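Local coordinates for alpha-L-rhamnosidase (Streptomyces avermitilis, PDB 3W5M), which releases terminal alpha-L-rhamnose from plant glycosides such as naringin, rutin and hesperidin and from gum arabic, and also carries a calcium-dependent rhamnose-binding module, at residues Q304-E308 against W448-F453; L333-V338 against V361-R366; A652-A658 against L706-Y710; D757-A762 against F796-Y800. All blocks are in the same frame, centred on the assembly; numbering follows the deposited sequence.

Interaction 1: Q304-E308 against W448-F453; sequences QLRHE and WTSPGF
Arg306 reaches from its strand into the loop 448-453, where NE donates to the main-chain oxygen of Trp448 (NE to O 2.7 Å, 159° at the hydrogen). The strand, 303-311, is an inner strand of an antiparallel sheet in a beta-sandwich consistent with the galactose-binding (jelly-roll) class, and the loop lies across one side of it. The Trp448 oxygen sits in the guanidinium plane and receives NE on a lone pair, while NH2 adds a weak bond to the same atom. Over a face of the guanidinium stands Phe453, whose CD2 lies above its centre. Glu308 completes the grip: OE1 accepts from Gly452 N at 2.9 Å, from above the carboxylate plane, and OE2 accepts from Phe453 N at 3.1 Å on its syn side.

One layer out, NH1 and NH2 of Arg306 both close on Glu308 OE2, forming a salt bridge (NH1 to OE2 3.0 Å) that steadies the carboxylate facing the loop amides; a bend at chi3 (-49°) helps bring the guanidinium there. NH1 has a second acidic partner in Asp455. A leucine in place of this arginine would probably leave the Trp448 oxygen without its donor and the Glu308 and Asp455 carboxylates without their shared cation.

Farther along the strand, the Gln304 amide stacks on the indole of Trp448 with planes 14° apart, and its two ends are held by Thr445 and Tyr375. Thr449 CG2 covers the other indole face, and Gln304 CG stands 3.8 Å from the centroid of the Trp448 six-membered ring.

Interaction 2: L333-V338 against V361-R366; sequences LNGRRV and VTSSVR
Asn334 and Arg366 lie flat against each other, amide and guanidinium planes 17° apart, with the side chains running in opposite directions. Asn334 and Gly335 form the two corners of a type I' beta turn between Leu333 and Arg336, a two-residue beta hairpin at the edge of the sandwich sheet; both have positive phi, which suits Gly335. From CB, the Arg366 chain runs out fully extended (chi2 177°). Its CD passes the amide carbon of Asn334 (CD to CG 4.0 Å). NE then lies 3.7 Å from Asn334 CB, which sits over a face of the guanidinium, offset toward the rim, and CZ follows at 3.9 Å from that same Asn334 CB. At the tip NH2 comes within 3.6 Å of Asn334 O, while NH1 packs on Pro451.

At the start of the turn Leu333 sends CD2 alone into the loop, 3.7 Å from Ser364 CB and also against Val361 and Val365. Val338 CG1 extends this apolar row to Val361 CG1. The hydroxyl of Ser364 works through water instead: water 1 joins its OG to Asn334 O, and water 2, 2.6 Å from Ser364 OG, donates to Arg336 O. The contact thus divides its chemistry three ways, into a flat amide-guanidinium stack, branched aliphatic groups in direct contact, and turn carbonyls reached through water, so that shape and water carry much of the fit.

Interaction 3: A652-A658 against L706-Y710; sequences AYTMESA and LYQAY
Leu706 begins the contact, its CD2 methyl set 4.0 Å from Ser657 O and close to Ala658 CA, at the turn between helix 641-654 and helix 658-671. One helical turn later Ala709 meets Ala652 methyl to methyl, 3.5 Å between the two CB atoms. Small residues at both places let the backbones approach to 6.2 Å between the CA atoms of Ala652 and Ala709.

Tyr710, the last residue of its helix, does most of the work. A chi1 of -56° sets CG beside the backbone N and opposite the carbonyl carbon, and the ring slides between two methyls: Ala709 CB over one face and, from across the contact, Ala658 CB over the other, 4.1 Å from the centroid. The phenol oxygen then enters the turn. It accepts from Ser657 N along an almost straight line (N to OH 2.8 Å, 174°) and donates to water 3, which in turn donates to Ala652 O, so one buried hydroxyl serves the backbone both directly and through water. Glu656, on the same turn, is paired with Arg659. Helix ends plugged into the turn of a neighbouring helix pair fit the inter-helix connections of the (alpha/alpha)6 barrel, the catalytic fold of glycoside hydrolase family 78.

Interaction 4: D757-A762 against F796-Y800; sequences DVIATA and FQTAY
The Tyr800 ring is enclosed on both faces: across the contact Val758 offers CG2, 4.1 Å from the ring centroid and 27° off its normal, while Ala799 CB lies over the centre of the other face. Water 4 sits at the edge, in the ring plane. Phe796 is turned differently. Its edge points at helix 756-777, with CE2 3.4 Å from Val758 O and CD2 3.8 Å from Thr761 CG2, and one face is taken by Tyr800 CD2.

The two segments run antiparallel, their axes 11.0 Å apart at 174°; they belong to the successive helices 756-777 and 783-800, a helical hairpin of the (alpha/alpha)6 barrel. Ala762, whose CB touches Phe796, is about 12 Å, side chain to side chain, from the rhamnose-binding Trp695.

The Tyr800 hydroxyl lies 3.1 Å from Thr761 OG1, which donates to Asp757 O and accepts from Arg739 N. Water 4 links that phenol to Asp757 OD2, itself salt-bridged to Lys808. A leucine in place of Tyr800 would probably leave water 4 and Thr761 without their phenol partner and Val758 CG2 with less surface to pack on. Thr761 OG1 and its own N approach Asp757 O from opposite faces of the carbonyl plane.

How the interactions relate
Interactions 1 and 2 meet on one sandwich sheet and touch each other: Thr449 O and Gly335 N, 2.7 Å apart, probably share a hydrogen bond, and Pro451 packs on Asn334. Both are partly buried, but the first relies on charge and direct backbone bonds, the second on aliphatic packing and waters. Interactions 3 and 4 are buried in the helical barrel domain, centres 30 Å apart without contact. In each a tyrosine closing a helix lies between aliphatic groups while its hydroxyl meets a water; in 3 it also enters a turn, whereas in 4 it bridges antiparallel helices. Interaction 4 lies on the opposite side of the chain's centre from 1 and 2.

Interaction 1: Q304-E308 against W448-F453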
loop_
_atom_site.group_PDB
_atom_site.type_symbol
_atom_site.label_atom_id
_atom_site.label_comp_id
_atom_site.label_asym_id
_atom_site.label_seq_id
_atom_site.Cartn_x
_atom_site.Cartn_y
_atom_site.Cartn_z
ATOM N N GLN A 304 20.292 13.074 -8.488
ATOM C CA GLN A 304 21.347 12.089 -8.535
ATOM C C GLN A 304 22.472 12.381 -7.537
ATOM O O GLN A 304 22.935 13.508 -7.447
ATOM C CB GLN A 304 21.929 12.062 -9.948
ATOM C CG GLN A 304 20.891 11.634 -10.994
ATOM C CD GLN A 304 21.456 11.641 -12.410
ATOM O OE1 GLN A 304 22.459 12.327 -12.711
ATOM N NE2 GLN A 304 20.786 10.924 -13.303
ATOM N N LEU A 305 22.881 11.363 -6.786
ATOM C CA LEU A 305 23.988 11.482 -5.819
ATOM C C LEU A 305 25.012 10.404 -6.132
ATOM O O LEU A 305 24.647 9.293 -6.505
ATOM C CB LEU A 305 23.461 11.362 -4.387
ATOM C CG LEU A 305 22.728 12.560 -3.770
ATOM C CD1 LEU A 305 21.403 12.895 -4.420
ATOM C CD2 LEU A 305 22.445 12.191 -2.307
ATOM N N ARG A 306 26.304 10.714 -6.033
ATOM C CA ARG A 306 27.295 9.702 -6.384
ATOM C C ARG A 306 28.596 9.915 -5.652
ATOM O O ARG A 306 28.882 11.027 -5.200
ATOM C CB ARG A 306 27.613 9.693 -7.895
ATOM C CG ARG A 306 28.391 10.922 -8.359
ATOM C CD ARG A 306 28.574 10.929 -9.888
ATOM N NE ARG A 306 29.077 9.663 -10.436
ATOM C CZ ARG A 306 30.361 9.346 -10.594
ATOM N NH1 ARG A 306 31.311 10.176 -10.185
ATOM N NH2 ARG A 306 30.682 8.177 -11.132
ATOM N N HIS A 307 29.369 8.841 -5.613
ATOM C CA HIS A 307 30.675 8.813 -4.989
ATOM C C HIS A 307 31.561 7.781 -5.681
ATOM O O HIS A 307 31.189 6.599 -5.763
ATOM C CB HIS A 307 30.498 8.435 -3.533
ATOM C CG HIS A 307 31.782 8.303 -2.777
ATOM N ND1 HIS A 307 32.707 9.322 -2.687
ATOM C CD2 HIS A 307 32.278 7.279 -2.044
ATOM C CE1 HIS A 307 33.723 8.930 -1.937
ATOM N NE2 HIS A 307 33.496 7.690 -1.546
ATOM N N GLU A 308 32.739 8.212 -6.148
ATOM C CA GLU A 308 33.770 7.258 -6.601
ATOM C C GLU A 308 34.791 6.961 -5.509
ATOM O O GLU A 308 35.065 7.821 -4.651
ATOM C CB GLU A 308 34.480 7.732 -7.878
ATOM C CG GLU A 308 33.554 7.661 -9.092
ATOM C CD GLU A 308 34.248 7.960 -10.422
ATOM O OE1 GLU A 308 35.400 7.501 -10.618
ATOM O OE2 GLU A 308 33.624 8.650 -11.272
ATOM N N TRP A 448 27.095 8.050 -15.230
ATOM C CA TRP A 448 27.228 8.547 -13.854
ATOM C C TRP A 448 27.231 7.441 -12.801
ATOM O O TRP A 448 27.653 7.674 -11.650
ATOM C CB TRP A 448 26.168 9.627 -13.546
ATOM C CG TRP A 448 24.790 9.053 -13.372
ATOM C CD1 TRP A 448 23.981 8.568 -14.352
ATOM C CD2 TRP A 448 24.067 8.888 -12.135
ATOM N NE1 TRP A 448 22.788 8.135 -13.813
ATOM C CE2 TRP A 448 22.839 8.281 -12.451
ATOM C CE3 TRP A 448 24.364 9.161 -10.784
ATOM C CZ2 TRP A 448 21.876 7.978 -11.480
ATOM C CZ3 TRP A 448 23.404 8.856 -9.814
ATOM C CH2 TRP A 448 22.185 8.273 -10.166
ATOM N N THR A 449 26.726 6.258 -13.143
ATOM C CA THR A 449 26.743 5.143 -12.182
ATOM C C THR A 449 27.996 4.294 -12.316
ATOM O O THR A 449 28.122 3.272 -11.665
ATOM C CB THR A 449 25.489 4.267 -12.281
ATOM O OG1 THR A 449 25.499 3.564 -13.526
ATOM C CG2 THR A 449 24.237 5.143 -12.216
ATOM N N SER A 450 28.927 4.743 -13.166
ATOM C CA SER A 450 30.193 4.047 -13.386
ATOM C C SER A 450 31.421 4.878 -13.007
ATOM O O SER A 450 31.382 6.108 -13.055
ATOM C CB SER A 450 30.306 3.591 -14.861
ATOM O OG SER A 450 29.378 2.547 -15.115
ATOM N N PRO A 451 32.529 4.206 -12.646
ATOM C CA PRO A 451 33.737 4.960 -12.326
ATOM C C PRO A 451 34.288 5.621 -13.577
ATOM O O PRO A 451 33.891 5.257 -14.674
ATOM C CB PRO A 451 34.702 3.899 -11.787
ATOM C CG PRO A 451 34.195 2.599 -12.274
ATOM C CD PRO A 451 32.742 2.746 -12.604
ATOM N N GLY A 452 35.169 6.609 -13.396
ATOM C CA GLY A 452 35.768 7.339 -14.512
ATOM C C GLY A 452 34.882 8.457 -15.048
ATOM O O GLY A 452 35.152 9.008 -16.110
ATOM N N PHE A 453 33.812 8.784 -14.324
ATOM C CA PHE A 453 32.858 9.826 -14.743
ATOM C C PHE A 453 33.318 11.223 -14.335
ATOM O O PHE A 453 33.816 11.431 -13.242
ATOM C CB PHE A 453 31.439 9.510 -14.189
ATOM C CG PHE A 453 30.401 10.550 -14.510
ATOM C CD1 PHE A 453 29.762 10.563 -15.751
ATOM C CD2 PHE A 453 30.045 11.510 -13.568
ATOM C CE1 PHE A 453 28.810 11.536 -16.049
ATOM C CE2 PHE A 453 29.089 12.489 -13.852
ATOM C CZ PHE A 453 28.470 12.508 -15.100
#

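Interaction 2: L333-V338 against V361-R366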
loop_
_atom_site.group_PDB
_atom_site.type_symbol
_atom_site.label_atom_id
_atom_site.label_comp_id
_atom_site.label_asym_id
_atom_site.label_seq_id
_atom_site.Cartn_x
_atom_site.Cartn_y
_atom_site.Cartn_z
ATOM N N LEU A 333 25.552 0.520 -8.573
ATOM C CA LEU A 333 26.959 0.282 -8.249
ATOM C C LEU A 333 27.653 -0.191 -9.555
ATOM O O LEU A 333 27.252 -1.205 -10.132
ATOM C CB LEU A 333 27.067 -0.765 -7.141
ATOM C CG LEU A 333 28.464 -1.224 -6.722
ATOM C CD1 LEU A 333 29.246 -0.091 -6.071
ATOM C CD2 LEU A 333 28.377 -2.403 -5.773
ATOM N N ASN A 334 28.642 0.574 -9.999
ATOM C CA ASN A 334 29.474 0.204 -11.185
ATOM C C ASN A 334 28.621 -0.133 -12.393
ATOM O O ASN A 334 28.751 -1.210 -12.984
ATOM C CB ASN A 334 30.401 -0.955 -10.828
ATOM C CG ASN A 334 31.392 -0.585 -9.745
ATOM O OD1 ASN A 334 31.713 -1.401 -8.866
ATOM N ND2 ASN A 334 31.873 0.646 -9.790
ATOM N N GLY A 335 27.701 0.777 -12.709
ATOM C CA GLY A 335 26.867 0.682 -13.900
ATOM C C GLY A 335 25.715 -0.308 -13.875
ATOM O O GLY A 335 25.138 -0.572 -14.905
ATOM N N ARG A 336 25.363 -0.833 -12.703
ATOM C CA ARG A 336 24.340 -1.855 -12.564
ATOM C C ARG A 336 23.443 -1.473 -11.384
ATOM O O ARG A 336 23.937 -1.174 -10.294
ATOM C CB ARG A 336 24.999 -3.217 -12.311
ATOM C CG ARG A 336 24.039 -4.353 -12.021
ATOM C CD ARG A 336 24.704 -5.715 -12.220
ATOM N NE ARG A 336 23.986 -6.780 -11.508
ATOM C CZ ARG A 336 23.030 -7.545 -12.039
ATOM N NH1 ARG A 336 22.654 -7.386 -13.306
ATOM N NH2 ARG A 336 22.445 -8.478 -11.302
ATOM N N ARG A 337 22.135 -1.448 -11.620
ATOM C CA ARG A 337 21.164 -1.182 -10.556
ATOM C C ARG A 337 21.287 -2.225 -9.452
ATOM O O ARG A 337 21.490 -3.402 -9.729
ATOM C CB ARG A 337 19.786 -1.250 -11.187
ATOM C CG ARG A 337 18.697 -0.496 -10.468
ATOM C CD ARG A 337 17.918 -1.466 -9.645
ATOM N NE ARG A 337 16.490 -1.302 -9.860
ATOM C CZ ARG A 337 15.591 -1.419 -8.894
ATOM N NH1 ARG A 337 15.983 -1.666 -7.639
ATOM N NH2 ARG A 337 14.308 -1.277 -9.183
ATOM N N VAL A 338 21.157 -1.811 -8.184
ATOM C CA VAL A 338 21.312 -2.735 -7.079
ATOM C C VAL A 338 19.898 -3.228 -6.708
ATOM O O VAL A 338 18.994 -2.404 -6.415
ATOM C CB VAL A 338 21.947 -2.039 -5.851
ATOM C CG1 VAL A 338 21.980 -2.977 -4.659
ATOM C CG2 VAL A 338 23.347 -1.508 -6.161
ATOM N N VAL A 361 26.027 -7.574 -2.946
ATOM C CA VAL A 361 26.664 -6.959 -4.102
ATOM C C VAL A 361 28.076 -7.497 -4.348
ATOM O O VAL A 361 28.892 -6.834 -4.979
ATOM C CB VAL A 361 26.654 -5.415 -4.044
ATOM C CG1 VAL A 361 25.209 -4.888 -4.064
ATOM C CG2 VAL A 361 27.464 -4.892 -2.843
ATOM N N THR A 362 28.337 -8.700 -3.863
ATOM C CA THR A 362 29.651 -9.327 -3.989
ATOM C C THR A 362 30.172 -9.275 -5.432
ATOM O O THR A 362 31.335 -8.936 -5.662
ATOM C CB THR A 362 29.613 -10.784 -3.484
ATOM O OG1 THR A 362 29.209 -10.781 -2.118
ATOM C CG2 THR A 362 31.017 -11.448 -3.555
ATOM N N SER A 363 29.311 -9.573 -6.397
ATOM C CA SER A 363 29.797 -9.719 -7.786
ATOM C C SER A 363 29.833 -8.404 -8.555
ATOM O O SER A 363 30.305 -8.358 -9.706
ATOM C CB SER A 363 29.002 -10.792 -8.536
ATOM O OG SER A 363 27.651 -10.408 -8.650
ATOM N N SER A 364 29.372 -7.329 -7.911
ATOM C CA SER A 364 29.369 -5.998 -8.480
ATOM C C SER A 364 30.579 -5.158 -8.118
ATOM O O SER A 364 30.895 -4.216 -8.824
ATOM C CB SER A 364 28.099 -5.246 -8.071
ATOM O OG SER A 364 27.166 -5.193 -9.127
ATOM N N VAL A 365 31.268 -5.475 -7.027
ATOM C CA VAL A 365 32.413 -4.646 -6.631
ATOM C C VAL A 365 33.619 -5.004 -7.492
ATOM O O VAL A 365 33.671 -6.104 -8.027
ATOM C CB VAL A 365 32.775 -4.790 -5.136
ATOM C CG1 VAL A 365 31.651 -4.241 -4.266
ATOM C CG2 VAL A 365 33.051 -6.236 -4.782
ATOM N N ARG A 366 34.556 -4.071 -7.602
ATOM C CA ARG A 366 35.736 -4.205 -8.473
ATOM C C ARG A 366 37.025 -3.891 -7.748
ATOM O O ARG A 366 37.028 -3.087 -6.799
ATOM C CB ARG A 366 35.640 -3.216 -9.644
ATOM C CG ARG A 366 34.464 -3.418 -10.566
ATOM C CD ARG A 366 34.454 -2.321 -11.627
ATOM N NE ARG A 366 33.328 -2.496 -12.546
ATOM C CZ ARG A 366 33.024 -1.682 -13.557
ATOM N NH1 ARG A 366 33.778 -0.621 -13.842
ATOM N NH2 ARG A 366 31.968 -1.956 -14.304
HETATM O O HOH W 1 28.445 -4.010 -11.444
HETATM O O HOH W 2 25.230 -3.440 -8.866
#

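Interaction 3: A652-A658 against L706-Y710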
loop_
_atom_site.group_PDB
_atom_site.type_symbol
_atom_site.label_atom_id
_atom_site.label_comp_id
_atom_site.label_asym_id
_atom_site.label_seq_id
_atom_site.Cartn_x
_atom_site.Cartn_y
_atom_site.Cartn_z
ATOM N N ALA A 652 -5.453 -13.246 4.400
ATOM C CA ALA A 652 -4.600 -14.329 4.913
ATOM C C ALA A 652 -4.821 -15.699 4.259
ATOM O O ALA A 652 -4.022 -16.624 4.488
ATOM C CB ALA A 652 -4.722 -14.443 6.431
ATOM N N TYR A 653 -5.895 -15.859 3.470
ATOM C CA TYR A 653 -5.993 -17.016 2.591
ATOM C C TYR A 653 -5.172 -16.786 1.317
ATOM O O TYR A 653 -4.399 -17.657 0.887
ATOM C CB TYR A 653 -7.451 -17.260 2.180
ATOM C CG TYR A 653 -8.333 -18.077 3.120
ATOM C CD1 TYR A 653 -8.308 -19.480 3.103
ATOM C CD2 TYR A 653 -9.247 -17.459 3.944
ATOM C CE1 TYR A 653 -9.152 -20.235 3.936
ATOM C CE2 TYR A 653 -10.098 -18.206 4.775
ATOM C CZ TYR A 653 -10.047 -19.591 4.756
ATOM O OH TYR A 653 -10.912 -20.328 5.578
ATOM N N THR A 654 -5.341 -15.621 0.707
ATOM C CA THR A 654 -4.914 -15.474 -0.683
ATOM C C THR A 654 -3.448 -15.093 -0.898
ATOM O O THR A 654 -2.897 -15.442 -1.925
ATOM C CB THR A 654 -5.833 -14.544 -1.453
ATOM O OG1 THR A 654 -6.211 -13.494 -0.574
ATOM C CG2 THR A 654 -7.112 -15.305 -1.881
ATOM N N MET A 655 -2.824 -14.400 0.055
ATOM C CA MET A 655 -1.367 -14.164 0.001
ATOM C C MET A 655 -0.788 -14.415 1.380
ATOM O O MET A 655 -1.506 -14.328 2.390
ATOM C CB MET A 655 -1.054 -12.719 -0.361
ATOM C CG MET A 655 -1.533 -12.298 -1.727
ATOM S SD MET A 655 -1.215 -10.558 -2.095
ATOM C CE MET A 655 0.566 -10.515 -2.388
ATOM N N GLU A 656 0.491 -14.756 1.422
ATOM C CA GLU A 656 1.203 -14.776 2.693
ATOM C C GLU A 656 1.206 -13.335 3.216
ATOM O O GLU A 656 1.885 -12.465 2.690
ATOM C CB GLU A 656 2.615 -15.343 2.549
ATOM C CG GLU A 656 3.363 -15.403 3.893
ATOM C CD GLU A 656 4.219 -14.169 4.169
ATOM O OE1 GLU A 656 5.173 -13.920 3.398
ATOM O OE2 GLU A 656 3.964 -13.432 5.171
ATOM N N SER A 657 0.388 -13.085 4.237
ATOM C CA SER A 657 0.137 -11.735 4.722
ATOM C C SER A 657 0.738 -11.507 6.104
ATOM O O SER A 657 0.620 -10.408 6.653
ATOM C CB SER A 657 -1.388 -11.447 4.745
ATOM O OG SER A 657 -1.914 -11.486 3.418
ATOM N N ALA A 658 1.456 -12.509 6.638
ATOM C CA ALA A 658 2.023 -12.379 7.984
ATOM C C ALA A 658 3.070 -11.285 8.107
ATOM O O ALA A 658 2.987 -10.448 8.988
ATOM C CB ALA A 658 2.588 -13.707 8.459
ATOM N N LEU A 706 -4.437 -13.036 12.005
ATOM C CA LEU A 706 -3.109 -13.630 11.712
ATOM C C LEU A 706 -2.892 -14.865 12.575
ATOM O O LEU A 706 -2.410 -15.874 12.117
ATOM C CB LEU A 706 -1.968 -12.645 11.928
ATOM C CG LEU A 706 -1.893 -11.364 11.077
ATOM C CD1 LEU A 706 -0.757 -10.428 11.470
ATOM C CD2 LEU A 706 -1.775 -11.697 9.576
ATOM N N TYR A 707 -3.325 -14.801 13.818
ATOM C CA TYR A 707 -3.207 -15.973 14.665
ATOM C C TYR A 707 -4.012 -17.181 14.136
ATOM O O TYR A 707 -3.492 -18.308 14.069
ATOM C CB TYR A 707 -3.561 -15.631 16.109
ATOM C CG TYR A 707 -3.441 -16.835 16.986
ATOM C CD1 TYR A 707 -2.172 -17.366 17.276
ATOM C CD2 TYR A 707 -4.566 -17.469 17.507
ATOM C CE1 TYR A 707 -2.034 -18.484 18.080
ATOM C CE2 TYR A 707 -4.433 -18.588 18.325
ATOM C CZ TYR A 707 -3.160 -19.083 18.594
ATOM O OH TYR A 707 -2.975 -20.200 19.390
ATOM N N GLN A 708 -5.267 -16.960 13.756
ATOM C CA GLN A 708 -6.080 -17.995 13.136
ATOM C C GLN A 708 -5.448 -18.599 11.862
ATOM O O GLN A 708 -5.425 -19.830 11.683
ATOM C CB GLN A 708 -7.481 -17.454 12.838
ATOM C CG GLN A 708 -8.271 -17.261 14.116
ATOM C CD GLN A 708 -8.519 -18.595 14.804
ATOM O OE1 GLN A 708 -9.052 -19.527 14.191
ATOM N NE2 GLN A 708 -8.098 -18.708 16.055
ATOM N N ALA A 709 -4.914 -17.744 10.987
ATOM C CA ALA A 709 -4.360 -18.235 9.721
ATOM C C ALA A 709 -3.006 -18.892 9.872
ATOM O O ALA A 709 -2.711 -19.895 9.182
ATOM C CB ALA A 709 -4.278 -17.110 8.681
ATOM N N TYR A 710 -2.176 -18.341 10.748
ATOM C CA TYR A 710 -0.759 -18.739 10.789
ATOM C C TYR A 710 -0.376 -19.411 12.108
ATOM O O TYR A 710 0.654 -20.076 12.184
ATOM C CB TYR A 710 0.196 -17.573 10.477
ATOM C CG TYR A 710 -0.115 -16.948 9.146
ATOM C CD1 TYR A 710 0.127 -17.643 7.958
ATOM C CD2 TYR A 710 -0.662 -15.665 9.070
ATOM C CE1 TYR A 710 -0.178 -17.073 6.725
ATOM C CE2 TYR A 710 -0.975 -15.091 7.845
ATOM C CZ TYR A 710 -0.725 -15.792 6.671
ATOM O OH TYR A 710 -1.070 -15.211 5.441
HETATM O O HOH W 3 -1.431 -17.309 3.648
#

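Interaction 4: D757-A762 against F796-Y800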
loop_
_atom_site.group_PDB
_atom_site.type_symbol
_atom_site.label_atom_id
_atom_site.label_comp_id
_atom_site.label_asym_id
_atom_site.label_seq_id
_atom_site.Cartn_x
_atom_site.Cartn_y
_atom_site.Cartn_z
ATOM N N ASP A 757 -24.701 3.426 17.663
ATOM C CA ASP A 757 -24.500 2.948 19.045
ATOM C C ASP A 757 -24.613 1.417 19.170
ATOM O O ASP A 757 -23.896 0.815 19.953
ATOM C CB ASP A 757 -25.407 3.658 20.070
ATOM C CG ASP A 757 -26.895 3.576 19.716
ATOM O OD1 ASP A 757 -27.251 3.560 18.519
ATOM O OD2 ASP A 757 -27.721 3.556 20.656
ATOM N N VAL A 758 -25.482 0.798 18.382
ATOM C CA VAL A 758 -25.548 -0.669 18.274
ATOM C C VAL A 758 -24.199 -1.194 17.743
ATOM O O VAL A 758 -23.611 -2.126 18.297
ATOM C CB VAL A 758 -26.692 -1.117 17.337
ATOM C CG1 VAL A 758 -26.693 -2.627 17.116
ATOM C CG2 VAL A 758 -28.041 -0.674 17.891
ATOM N N ILE A 759 -23.719 -0.568 16.681
ATOM C CA ILE A 759 -22.420 -0.929 16.094
ATOM C C ILE A 759 -21.279 -0.775 17.084
ATOM O O ILE A 759 -20.467 -1.699 17.261
ATOM C CB ILE A 759 -22.076 -0.074 14.859
ATOM C CG1 ILE A 759 -23.064 -0.283 13.694
ATOM C CG2 ILE A 759 -20.608 -0.280 14.455
ATOM C CD1 ILE A 759 -23.283 -1.709 13.240
ATOM N N ALA A 760 -21.196 0.389 17.712
ATOM C CA ALA A 760 -20.099 0.695 18.601
ATOM C C ALA A 760 -20.089 -0.200 19.823
ATOM O O ALA A 760 -19.032 -0.664 20.245
ATOM C CB ALA A 760 -20.127 2.158 19.011
ATOM N N THR A 761 -21.268 -0.454 20.404
ATOM C CA THR A 761 -21.305 -1.316 21.569
ATOM C C THR A 761 -20.996 -2.781 21.158
ATOM O O THR A 761 -20.313 -3.468 21.895
ATOM C CB THR A 761 -22.632 -1.178 22.359
ATOM O OG1 THR A 761 -22.858 0.208 22.666
ATOM C CG2 THR A 761 -22.503 -1.914 23.677
ATOM N N ALA A 762 -21.434 -3.223 19.974
ATOM C CA ALA A 762 -21.140 -4.574 19.486
ATOM C C ALA A 762 -19.622 -4.772 19.315
ATOM O O ALA A 762 -19.035 -5.769 19.781
ATOM C CB ALA A 762 -21.874 -4.844 18.187
ATOM N N PHE A 796 -25.480 -4.837 26.335
ATOM C CA PHE A 796 -25.898 -4.825 24.946
ATOM C C PHE A 796 -27.294 -5.422 24.727
ATOM O O PHE A 796 -28.115 -4.845 23.990
ATOM C CB PHE A 796 -24.888 -5.563 24.050
ATOM C CG PHE A 796 -25.210 -5.486 22.598
ATOM C CD1 PHE A 796 -26.152 -6.337 22.034
ATOM C CD2 PHE A 796 -24.565 -4.541 21.773
ATOM C CE1 PHE A 796 -26.468 -6.256 20.691
ATOM C CE2 PHE A 796 -24.878 -4.462 20.433
ATOM C CZ PHE A 796 -25.820 -5.316 19.888
ATOM N N GLN A 797 -27.552 -6.584 25.327
ATOM C CA GLN A 797 -28.804 -7.305 25.056
ATOM C C GLN A 797 -29.972 -6.523 25.619
ATOM O O GLN A 797 -31.018 -6.408 24.986
ATOM C CB GLN A 797 -28.791 -8.698 25.670
ATOM C CG GLN A 797 -28.033 -9.712 24.834
ATOM C CD GLN A 797 -27.542 -10.876 25.666
ATOM O OE1 GLN A 797 -27.645 -10.860 26.893
ATOM N NE2 GLN A 797 -27.001 -11.892 25.004
ATOM N N THR A 798 -29.757 -5.956 26.794
ATOM C CA THR A 798 -30.781 -5.136 27.437
ATOM C C THR A 798 -31.156 -3.904 26.609
ATOM O O THR A 798 -32.340 -3.542 26.527
ATOM C CB THR A 798 -30.350 -4.740 28.857
ATOM O OG1 THR A 798 -30.189 -5.936 29.628
ATOM C CG2 THR A 798 -31.396 -3.854 29.531
ATOM N N ALA A 799 -30.157 -3.291 25.973
ATOM C CA ALA A 799 -30.356 -2.024 25.279
ATOM C C ALA A 799 -30.938 -2.198 23.895
ATOM O O ALA A 799 -31.771 -1.391 23.478
ATOM C CB ALA A 799 -29.049 -1.216 25.231
ATOM N N TYR A 800 -30.536 -3.253 23.186
ATOM C CA TYR A 800 -30.820 -3.346 21.763
ATOM C C TYR A 800 -31.552 -4.585 21.264
ATOM O O TYR A 800 -31.971 -4.615 20.093
ATOM C CB TYR A 800 -29.519 -3.136 20.939
ATOM C CG TYR A 800 -28.583 -2.055 21.454
ATOM C CD1 TYR A 800 -28.948 -0.701 21.441
ATOM C CD2 TYR A 800 -27.309 -2.388 21.938
ATOM C CE1 TYR A 800 -28.072 0.276 21.907
ATOM C CE2 TYR A 800 -26.435 -1.427 22.414
ATOM C CZ TYR A 800 -26.805 -0.101 22.389
ATOM O OH TYR A 800 -25.917 0.836 22.869
HETATM O O HOH W 4 -27.197 3.224 23.039
#